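Local coordinates for protein peptidoglycan-N-acetylmuramic acid deacetylase PdaA (Bacillus subtilis, PDB 1NY1) that deacetylates N-acetylmuramic acid residues in peptidoglycan glycan strands, leading to muramic delta-lactam residues in the spore cortex, and is required for germination, at residues G52-N55 with G56-K60; T110-A113 with D114-Q117; E148-L151 with K152-R156; L198-S202 with R203-E207. All coordinates share one frame; numbering follows the deposited sequence.

Interaction 1: G52-N55 with G56-K60; sequences GYEN and GYTPK
Two backbone amides converge on Glu-54 OE2. Thr-58 N donates to Glu-54 OE2 at 3.0 Å (155°) on the lone pair that faces the other carboxylate oxygen, and Gly-56 N adds a weak bond to the same OE2 at 3.2 Å. The second oxygen, Glu-54 OE1, takes the hydroxyl of Thr-58, with a very short OG1 to OE1 separation of 2.5 Å. One residue is thus held through both its amide and its side chain. Glu-54 reaches this position by a bend at chi2 (59°), which swings the carboxylate across the inside of the turn towards the Thr-58 amide. Its OE2 also lies against Pro-59 CD. Water 1 spans the turn as well, accepting from Asn-55 N at 2.9 Å and from Tyr-57 N at 3.1 Å. Gly-56 takes positive phi, 96°, a region that glycine enters easily. Beside it, the Asn-55 amide and the Tyr-57 ring run alongside each other with planes almost perpendicular; Asn-55 ND2 comes to 3.9 Å from Tyr-57 CE2, while its strongest partner is the carbonyl of Val-201. Leu-87 of helix 85-93 packs on Glu-54, Thr-58 and Pro-59. Because the carboxylate sits at the start of helix 58-67, the helix end probably stabilises its negative charge, and its two oxygens fix the loop after strand 44-51 to the first helical turn.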
loop_
_atom_site.group_PDB
_atom_site.type_symbol
_atom_site.label_atom_id
_atom_site.label_comp_id
_atom_site.label_asym_id
_atom_site.label_seq_id
_atom_site.Cartn_x
_atom_site.Cartn_y
_atom_site.Cartn_z
ATOM N N GLY A 52 -3.725 7.740 -6.527
ATOM C CA GLY A 52 -3.217 8.443 -7.695
ATOM C C GLY A 52 -4.036 9.680 -8.016
ATOM O O GLY A 52 -3.530 10.622 -8.617
ATOM N N TYR A 53 -5.311 9.661 -7.634
ATOM C CA TYR A 53 -6.215 10.789 -7.841
ATOM C C TYR A 53 -7.379 10.667 -6.868
ATOM O O TYR A 53 -7.562 9.627 -6.233
ATOM C CB TYR A 53 -6.743 10.840 -9.282
ATOM C CG TYR A 53 -7.559 9.636 -9.679
ATOM C CD1 TYR A 53 -6.939 8.460 -10.095
ATOM C CD2 TYR A 53 -8.949 9.659 -9.604
ATOM C CE1 TYR A 53 -7.684 7.335 -10.426
ATOM C CE2 TYR A 53 -9.706 8.539 -9.930
ATOM C CZ TYR A 53 -9.065 7.381 -10.339
ATOM O OH TYR A 53 -9.799 6.270 -10.659
ATOM N N GLU A 54 -8.175 11.724 -6.764
ATOM C CA GLU A 54 -9.300 11.737 -5.835
ATOM C C GLU A 54 -10.648 11.686 -6.553
ATOM O O GLU A 54 -10.843 12.352 -7.569
ATOM C CB GLU A 54 -9.196 12.997 -4.962
ATOM C CG GLU A 54 -10.278 13.182 -3.903
ATOM C CD GLU A 54 -10.340 12.040 -2.893
ATOM O OE1 GLU A 54 -9.359 11.273 -2.776
ATOM O OE2 GLU A 54 -11.372 11.925 -2.202
ATOM N N ASN A 55 -11.573 10.877 -6.037
ATOM C CA ASN A 55 -12.896 10.776 -6.636
ATOM C C ASN A 55 -13.993 11.066 -5.605
ATOM O O ASN A 55 -15.154 10.706 -5.800
ATOM C CB ASN A 55 -13.102 9.398 -7.277
ATOM C CG ASN A 55 -14.313 9.356 -8.195
ATOM O OD1 ASN A 55 -14.617 10.331 -8.884
ATOM N ND2 ASN A 55 -15.000 8.216 -8.222
ATOM N N GLY A 56 -13.604 11.696 -4.498
ATOM C CA GLY A 56 -14.560 12.098 -3.477
ATOM C C GLY A 56 -14.826 11.241 -2.251
ATOM O O GLY A 56 -15.681 11.603 -1.445
ATOM N N TYR A 57 -14.095 10.143 -2.080
ATOM C CA TYR A 57 -14.330 9.264 -0.945
ATOM C C TYR A 57 -13.216 9.168 0.090
ATOM O O TYR A 57 -13.412 8.574 1.151
ATOM C CB TYR A 57 -14.657 7.849 -1.448
ATOM C CG TYR A 57 -15.789 7.794 -2.454
ATOM C CD1 TYR A 57 -17.086 8.142 -2.089
ATOM C CD2 TYR A 57 -15.554 7.414 -3.777
ATOM C CE1 TYR A 57 -18.129 8.115 -3.014
ATOM C CE2 TYR A 57 -16.593 7.384 -4.716
ATOM C CZ TYR A 57 -17.878 7.740 -4.323
ATOM O OH TYR A 57 -18.913 7.747 -5.236
ATOM N N THR A 58 -12.050 9.740 -0.186
ATOM C CA THR A 58 -10.957 9.619 0.774
ATOM C C THR A 58 -11.272 10.219 2.146
ATOM O O THR A 58 -10.831 9.693 3.164
ATOM C CB THR A 58 -9.654 10.191 0.197
ATOM O OG1 THR A 58 -9.359 9.505 -1.028
ATOM C CG2 THR A 58 -8.498 9.968 1.164
ATOM N N PRO A 59 -12.036 11.325 2.191
ATOM C CA PRO A 59 -12.363 11.906 3.498
ATOM C C PRO A 59 -13.128 10.881 4.335
ATOM O O PRO A 59 -12.879 10.739 5.530
ATOM C CB PRO A 59 -13.222 13.108 3.133
ATOM C CG PRO A 59 -12.597 13.569 1.863
ATOM C CD PRO A 59 -12.377 12.263 1.108
ATOM N N LYS A 60 -14.061 10.164 3.711
ATOM C CA LYS A 60 -14.823 9.157 4.444
ATOM C C LYS A 60 -13.928 7.998 4.878
ATOM O O LYS A 60 -14.090 7.464 5.978
ATOM C CB LYS A 60 -16.003 8.636 3.610
ATOM C CG LYS A 60 -17.185 9.613 3.523
ATOM C CD LYS A 60 -18.448 8.956 2.953
ATOM C CE LYS A 60 -18.257 8.519 1.499
ATOM N NZ LYS A 60 -19.422 7.737 0.970
HETATM O O HOH W 1 -11.599 9.186 -3.692
#

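Interaction 2: T110-A113 with D114-Q117; sequences TKTA and DQIQ
Three hydrogen bonds tie Thr-112 and Ala-113 to the turn that follows. Gln-115 N donates to Thr-112 OG1 at 3.3 Å and nearly straight, 163°; Ile-116 N reaches Thr-112 O at 2.9 Å, and Gln-117 N reaches Ala-113 O at 3.0 Å. The Thr-112 hydroxyl faces the amide because OG1 stands between its own backbone N and carbonyl carbon (chi1 67°). This is an N-cap, with Thr-112 closing the start of helix 113-131 by supplying an acceptor to an amide that has no preceding helical carbonyl to bond. Apolar contacts accompany the polar ones. Lys-111 CB lies 3.8 Å from Ile-116 CG1, joining the residue before the cap to the fourth helical residue, the two positions of a hydrophobic staple, here made by the aliphatic root of a lysine. The Lys-111 chain, bent at chi2, crosses the Gln-115 side chain at about a right angle, and the CB atoms of Lys-111 and Gln-115 are 3.8 Å apart. Beyond the turn, the buried Ile-116 packs on Tyr-149 and Leu-157, and Lys-111 rests on Pro-106.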
loop_
_atom_site.group_PDB
_atom_site.type_symbol
_atom_site.label_atom_id
_atom_site.label_comp_id
_atom_site.label_asym_id
_atom_site.label_seq_id
_atom_site.Cartn_x
_atom_site.Cartn_y
_atom_site.Cartn_z
ATOM N N THR A 110 12.240 1.643 -16.695
ATOM C CA THR A 110 12.633 2.410 -17.872
ATOM C C THR A 110 13.355 3.706 -17.499
ATOM O O THR A 110 13.713 4.497 -18.375
ATOM C CB THR A 110 11.401 2.768 -18.728
ATOM O OG1 THR A 110 10.574 3.696 -18.013
ATOM C CG2 THR A 110 10.589 1.516 -19.043
ATOM N N LYS A 111 13.562 3.919 -16.202
ATOM C CA LYS A 111 14.228 5.123 -15.706
ATOM C C LYS A 111 15.642 4.850 -15.197
ATOM O O LYS A 111 15.925 3.789 -14.641
ATOM C CB LYS A 111 13.420 5.750 -14.564
ATOM C CG LYS A 111 12.003 6.166 -14.925
ATOM C CD LYS A 111 11.974 7.232 -16.010
ATOM C CE LYS A 111 10.538 7.580 -16.388
ATOM N NZ LYS A 111 10.444 8.551 -17.522
ATOM N N THR A 112 16.524 5.826 -15.379
ATOM C CA THR A 112 17.900 5.706 -14.920
ATOM C C THR A 112 17.933 5.972 -13.418
ATOM O O THR A 112 16.941 6.425 -12.842
ATOM C CB THR A 112 18.801 6.738 -15.602
ATOM O OG1 THR A 112 18.425 8.053 -15.171
ATOM C CG2 THR A 112 18.657 6.647 -17.112
ATOM N N ALA A 113 19.073 5.701 -12.788
ATOM C CA ALA A 113 19.214 5.919 -11.351
ATOM C C ALA A 113 18.885 7.362 -10.975
ATOM O O ALA A 113 18.163 7.606 -10.009
ATOM C CB ALA A 113 20.627 5.569 -10.905
ATOM N N ASP A 114 19.409 8.318 -11.739
ATOM C CA ASP A 114 19.145 9.728 -11.459
ATOM C C ASP A 114 17.658 10.041 -11.561
ATOM O O ASP A 114 17.107 10.766 -10.730
ATOM C CB ASP A 114 19.924 10.636 -12.418
ATOM C CG ASP A 114 21.424 10.509 -12.250
ATOM O OD1 ASP A 114 21.870 10.172 -11.130
ATOM O OD2 ASP A 114 22.163 10.765 -13.230
ATOM N N GLN A 115 17.010 9.497 -12.585
ATOM C CA GLN A 115 15.583 9.725 -12.785
ATOM C C GLN A 115 14.762 9.137 -11.645
ATOM O O GLN A 115 13.805 9.755 -11.173
ATOM C CB GLN A 115 15.144 9.123 -14.118
ATOM C CG GLN A 115 15.549 9.970 -15.308
ATOM C CD GLN A 115 15.278 9.291 -16.629
ATOM O OE1 GLN A 115 15.118 9.952 -17.653
ATOM N NE2 GLN A 115 15.243 7.963 -16.620
ATOM N N ILE A 116 15.140 7.941 -11.209
ATOM C CA ILE A 116 14.450 7.274 -10.114
ATOM C C ILE A 116 14.571 8.116 -8.844
ATOM O O ILE A 116 13.592 8.310 -8.120
ATOM C CB ILE A 116 15.045 5.867 -9.853
ATOM C CG1 ILE A 116 14.752 4.956 -11.047
ATOM C CG2 ILE A 116 14.466 5.280 -8.563
ATOM C CD1 ILE A 116 15.268 3.540 -10.892
ATOM N N GLN A 117 15.772 8.619 -8.578
ATOM C CA GLN A 117 15.996 9.439 -7.391
ATOM C C GLN A 117 15.074 10.656 -7.383
ATOM O O GLN A 117 14.508 11.011 -6.348
ATOM C CB GLN A 117 17.453 9.905 -7.321
ATOM C CG GLN A 117 17.748 10.813 -6.131
ATOM C CD GLN A 117 19.183 11.306 -6.112
ATOM O OE1 GLN A 117 19.653 11.921 -7.072
ATOM N NE2 GLN A 117 19.884 11.046 -5.015
#

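Interaction 3: E148-L151 with K152-R156; sequences EYVL and KETKR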
loop_
_atom_site.group_PDB
_atom_site.type_symbol
_atom_site.label_atom_id
_atom_site.label_comp_id
_atom_site.label_asym_id
_atom_site.label_seq_id
_atom_site.Cartn_x
_atom_site.Cartn_y
_atom_site.Cartn_z
ATOM N N GLU A 148 15.042 -6.506 -10.558
ATOM C CA GLU A 148 16.108 -6.546 -9.575
ATOM C C GLU A 148 16.811 -5.189 -9.570
ATOM O O GLU A 148 17.187 -4.679 -8.516
ATOM C CB GLU A 148 17.083 -7.673 -9.903
ATOM C CG GLU A 148 18.270 -7.752 -8.967
ATOM C CD GLU A 148 18.841 -9.148 -8.883
ATOM O OE1 GLU A 148 18.535 -9.966 -9.777
ATOM O OE2 GLU A 148 19.596 -9.425 -7.927
ATOM N N TYR A 149 16.966 -4.598 -10.753
ATOM C CA TYR A 149 17.601 -3.289 -10.887
ATOM C C TYR A 149 16.845 -2.225 -10.089
ATOM O O TYR A 149 17.455 -1.403 -9.405
ATOM C CB TYR A 149 17.653 -2.876 -12.360
ATOM C CG TYR A 149 17.790 -1.382 -12.586
ATOM C CD1 TYR A 149 18.983 -0.715 -12.310
ATOM C CD2 TYR A 149 16.714 -0.633 -13.056
ATOM C CE1 TYR A 149 19.096 0.665 -12.498
ATOM C CE2 TYR A 149 16.816 0.741 -13.246
ATOM C CZ TYR A 149 18.006 1.384 -12.966
ATOM O OH TYR A 149 18.101 2.743 -13.155
ATOM N N VAL A 150 15.519 -2.239 -10.195
ATOM C CA VAL A 150 14.680 -1.277 -9.485
ATOM C C VAL A 150 14.759 -1.496 -7.978
ATOM O O VAL A 150 14.806 -0.538 -7.205
ATOM C CB VAL A 150 13.199 -1.390 -9.919
ATOM C CG1 VAL A 150 12.334 -0.460 -9.073
ATOM C CG2 VAL A 150 13.062 -1.034 -11.395
ATOM N N LEU A 151 14.763 -2.761 -7.563
ATOM C CA LEU A 151 14.839 -3.093 -6.145
ATOM C C LEU A 151 16.195 -2.703 -5.571
ATOM O O LEU A 151 16.283 -2.178 -4.462
ATOM C CB LEU A 151 14.603 -4.590 -5.927
ATOM C CG LEU A 151 13.177 -5.105 -6.109
ATOM C CD1 LEU A 151 13.140 -6.604 -5.854
ATOM C CD2 LEU A 151 12.245 -4.375 -5.145
ATOM N N LYS A 152 17.251 -2.962 -6.338
ATOM C CA LYS A 152 18.602 -2.643 -5.906
ATOM C C LYS A 152 18.789 -1.136 -5.763
ATOM O O LYS A 152 19.311 -0.656 -4.757
ATOM C CB LYS A 152 19.611 -3.198 -6.914
ATOM C CG LYS A 152 21.057 -3.014 -6.507
ATOM C CD LYS A 152 21.994 -3.343 -7.659
ATOM C CE LYS A 152 23.446 -3.125 -7.265
ATOM N NZ LYS A 152 23.866 -4.063 -6.185
ATOM N N GLU A 153 18.357 -0.389 -6.774
ATOM C CA GLU A 153 18.488 1.061 -6.758
ATOM C C GLU A 153 17.658 1.753 -5.688
ATOM O O GLU A 153 18.152 2.647 -4.999
ATOM C CB GLU A 153 18.125 1.643 -8.124
ATOM C CG GLU A 153 19.332 1.932 -8.980
ATOM C CD GLU A 153 20.307 2.852 -8.270
ATOM O OE1 GLU A 153 19.929 4.003 -7.962
ATOM O OE2 GLU A 153 21.446 2.419 -8.008
ATOM N N THR A 154 16.396 1.353 -5.556
ATOM C CA THR A 154 15.526 1.967 -4.564
ATOM C C THR A 154 16.033 1.673 -3.154
ATOM O O THR A 154 15.972 2.538 -2.283
ATOM C CB THR A 154 14.056 1.491 -4.732
ATOM O OG1 THR A 154 13.990 0.059 -4.684
ATOM C CG2 THR A 154 13.498 1.979 -6.067
ATOM N N LYS A 155 16.551 0.468 -2.943
ATOM C CA LYS A 155 17.094 0.080 -1.646
ATOM C C LYS A 155 18.336 0.917 -1.360
ATOM O O LYS A 155 18.595 1.299 -0.218
ATOM C CB LYS A 155 17.466 -1.407 -1.637
ATOM C CG LYS A 155 18.138 -1.869 -0.352
ATOM C CD LYS A 155 18.615 -3.313 -0.437
ATOM C CE LYS A 155 19.350 -3.710 0.838
ATOM N NZ LYS A 155 19.879 -5.098 0.802
ATOM N N ARG A 156 19.107 1.203 -2.405
ATOM C CA ARG A 156 20.314 2.004 -2.242
ATOM C C ARG A 156 19.912 3.404 -1.797
ATOM O O ARG A 156 20.653 4.071 -1.077
ATOM C CB ARG A 156 21.092 2.085 -3.557
ATOM C CG ARG A 156 22.474 2.708 -3.406
ATOM C CD ARG A 156 23.234 2.736 -4.724
ATOM N NE ARG A 156 23.253 4.058 -5.348
ATOM C CZ ARG A 156 22.178 4.713 -5.779
ATOM N NH1 ARG A 156 20.970 4.180 -5.659
ATOM N NH2 ARG A 156 22.313 5.903 -6.347
#
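Val-150 O receives two donors from Thr-154: the backbone N at 3.0 Å and the hydroxyl OG1 at 2.7 Å. The hydroxyl thus adds a second bond to the ordinary i to i+4 helical one, and both donors approach tilted out of the carbonyl plane. With chi1 at 55° the hydroxyl is set between backbone N and carbonyl carbon, pointing back along the helix, while Thr-154 CG2 comes to 4.0 Å from Val-150 CG1. On another side Tyr-149 and Glu-153 meet one turn apart: the Glu-153 methylene meets the ring obliquely, Tyr-149 CE1 touching Glu-153 CG at 3.7 Å. Backbone bonds from Lys-152 N to Glu-148 O (2.8 Å), from Glu-153 N to Tyr-149 O and from Lys-155 N to Leu-151 O complete the repeat.

Further out, other residues position these groups. Arg-156 NH1 forms a salt bridge with Glu-153 OE1, and Glu-153 OE2 lies above one face of the guanidinium, offset towards its rim, holding the carboxylate toward the C-terminal turn. The Tyr-149 hydroxyl bonds to the carbonyl of Lys-111. Glu-148 OE2 forms a salt bridge with Lys-31 and a hydrogen bond with Tyr-32, and Ser-147 OG pairs with Val-150 N at the opening turn. Leu-151 and Thr-154 lie on Thr-161 of strand 160-161. With Val-150, Leu-151 and Thr-154 buried and Lys-152, Lys-155 and Arg-156 exposed, residues 148-156 form an amphipathic alpha helix within the NodB homology region.

Interaction 4: L198-S202 with R203-E207; sequences LHTVS and RDNAE
Asn-205 N donates to Ser-202 O at 3.0 Å (152°), the backbone bond that closes a type II beta turn from Ser-202 to Asn-205. Arg-203 and Asp-204 occupy its corners, Asp-204 with positive phi (65°). Asp-204 stands at the N-cap position of helix 205-219, yet its carboxylate makes no capping bond. The second kind of link runs through solvent: water 2 lies 2.6 Å from Ser-202 OG and donates to Arg-203 O at 2.9 Å, bridging the first two residues of the turn. Van der Waals contact supplies the third. The buried Asn-205 side chain folds against the backbone of the preceding loop, its CG between backbone N and carbonyl carbon (chi1 71°); Asn-205 CB is 3.3 Å from Ser-202 O, and Asn-205 CG is 3.7 Å from Thr-200 CA. Charge plays a smaller part, the Arg-203 to Asp-204 ion pair being long. His-199, probably the catalytic proton donor as in relatives, heads the same loop; its backbone N bonds to Asp-170, and its ring meets that of Trp-171. Leu-198 ends strand 194-198 with backbone bonds to Thr-48 and Asp-50 of strand 44-51. Thr-200 of the loop, its OG1 hydrogen-bonded to Thr-58 OG1, packs with Asn-205 and Ala-206 of helix 205-219 on Val-61 of helix 58-67, and Glu-207 forms a salt bridge with Lys-60 of that helix.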
loop_
_atom_site.group_PDB
_atom_site.type_symbol
_atom_site.label_atom_id
_atom_site.label_comp_id
_atom_site.label_asym_id
_atom_site.label_seq_id
_atom_site.Cartn_x
_atom_site.Cartn_y
_atom_site.Cartn_z
ATOM N N LEU A 198 -5.651 -1.358 -1.097
ATOM C CA LEU A 198 -6.972 -0.821 -1.404
ATOM C C LEU A 198 -6.872 0.507 -2.138
ATOM O O LEU A 198 -5.837 1.172 -2.102
ATOM C CB LEU A 198 -7.765 -0.595 -0.113
ATOM C CG LEU A 198 -7.990 -1.790 0.810
ATOM C CD1 LEU A 198 -8.699 -1.332 2.074
ATOM C CD2 LEU A 198 -8.807 -2.844 0.082
ATOM N N HIS A 199 -7.955 0.872 -2.814
ATOM C CA HIS A 199 -8.052 2.145 -3.520
ATOM C C HIS A 199 -9.209 2.845 -2.824
ATOM O O HIS A 199 -9.971 2.203 -2.103
ATOM C CB HIS A 199 -8.351 1.920 -5.004
ATOM C CG HIS A 199 -7.249 1.203 -5.718
ATOM N ND1 HIS A 199 -6.094 1.839 -6.118
ATOM C CD2 HIS A 199 -7.066 -0.112 -5.980
ATOM C CE1 HIS A 199 -5.243 0.944 -6.590
ATOM N NE2 HIS A 199 -5.807 -0.248 -6.515
ATOM N N THR A 200 -9.342 4.151 -3.017
ATOM C CA THR A 200 -10.412 4.886 -2.357
ATOM C C THR A 200 -11.280 5.654 -3.347
ATOM O O THR A 200 -11.958 6.608 -2.969
ATOM C CB THR A 200 -9.833 5.895 -1.334
ATOM O OG1 THR A 200 -9.137 6.938 -2.035
ATOM C CG2 THR A 200 -8.860 5.195 -0.389
ATOM N N VAL A 201 -11.277 5.222 -4.603
ATOM C CA VAL A 201 -12.038 5.908 -5.644
ATOM C C VAL A 201 -13.381 5.291 -6.039
ATOM O O VAL A 201 -14.198 5.951 -6.685
ATOM C CB VAL A 201 -11.197 6.041 -6.939
ATOM C CG1 VAL A 201 -9.972 6.902 -6.680
ATOM C CG2 VAL A 201 -10.769 4.659 -7.440
ATOM N N SER A 202 -13.626 4.043 -5.653
ATOM C CA SER A 202 -14.868 3.382 -6.051
ATOM C C SER A 202 -16.042 3.567 -5.092
ATOM O O SER A 202 -15.872 3.585 -3.876
ATOM C CB SER A 202 -14.605 1.889 -6.271
ATOM O OG SER A 202 -15.604 1.309 -7.099
ATOM N N ARG A 203 -17.240 3.691 -5.660
ATOM C CA ARG A 203 -18.451 3.891 -4.875
ATOM C C ARG A 203 -18.561 2.951 -3.681
ATOM O O ARG A 203 -18.383 1.737 -3.811
ATOM C CB ARG A 203 -19.692 3.732 -5.765
ATOM C CG ARG A 203 -21.002 3.990 -5.035
ATOM C CD ARG A 203 -22.173 3.985 -6.003
ATOM N NE ARG A 203 -22.275 2.713 -6.704
ATOM C CZ ARG A 203 -22.786 1.609 -6.174
ATOM N NH1 ARG A 203 -23.251 1.623 -4.932
ATOM N NH2 ARG A 203 -22.818 0.485 -6.880
ATOM N N ASP A 204 -18.838 3.542 -2.521
ATOM C CA ASP A 204 -19.007 2.824 -1.266
ATOM C C ASP A 204 -17.790 2.093 -0.696
ATOM O O ASP A 204 -17.941 1.284 0.220
ATOM C CB ASP A 204 -20.184 1.842 -1.389
ATOM C CG ASP A 204 -21.534 2.513 -1.174
ATOM O OD1 ASP A 204 -21.577 3.744 -0.973
ATOM O OD2 ASP A 204 -22.565 1.807 -1.197
ATOM N N ASN A 205 -16.590 2.364 -1.206
ATOM C CA ASN A 205 -15.413 1.679 -0.678
ATOM C C ASN A 205 -15.212 1.980 0.808
ATOM O O ASN A 205 -14.778 1.111 1.562
ATOM C CB ASN A 205 -14.137 2.033 -1.470
ATOM C CG ASN A 205 -13.653 3.456 -1.225
ATOM O OD1 ASN A 205 -14.041 4.399 -1.928
ATOM N ND2 ASN A 205 -12.802 3.615 -0.224
ATOM N N ALA A 206 -15.543 3.196 1.239
ATOM C CA ALA A 206 -15.390 3.564 2.649
ATOM C C ALA A 206 -16.349 2.763 3.532
ATOM O O ALA A 206 -15.981 2.317 4.621
ATOM C CB ALA A 206 -15.634 5.059 2.836
ATOM N N GLU A 207 -17.582 2.599 3.058
ATOM C CA GLU A 207 -18.589 1.841 3.791
ATOM C C GLU A 207 -18.192 0.363 3.837
ATOM O O GLU A 207 -18.370 -0.305 4.856
ATOM C CB GLU A 207 -19.961 1.992 3.120
ATOM C CG GLU A 207 -20.635 3.371 3.249
ATOM C CD GLU A 207 -19.947 4.490 2.465
ATOM O OE1 GLU A 207 -19.161 4.206 1.537
ATOM O OE2 GLU A 207 -20.218 5.670 2.770
HETATM O O HOH W 2 -17.794 0.197 -6.243
#

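How the interactions relate
From the N terminus, interaction 1 closes the loop between strand 44-51 and helix 58-67. Interaction 2 then ends the loop leading into helix 113-131, interaction 3 lies within helix 148-156, and interaction 4 closes the loop from strand 194-198 to helix 205-219. All four follow in series; none nests in or crosses another. In space they form two pairs. Interactions 1 and 4, centres 8 Å apart, join two loops leaving paired parallel strands, through a hydrogen bond between Thr-58 OG1 and Thr-200 OG1 (2.8 Å). Interactions 2 and 3, centres 10 Å apart, join helices 113-131 and 148-156. Interaction 1 lies about 31 Å from interaction 3, centre to centre.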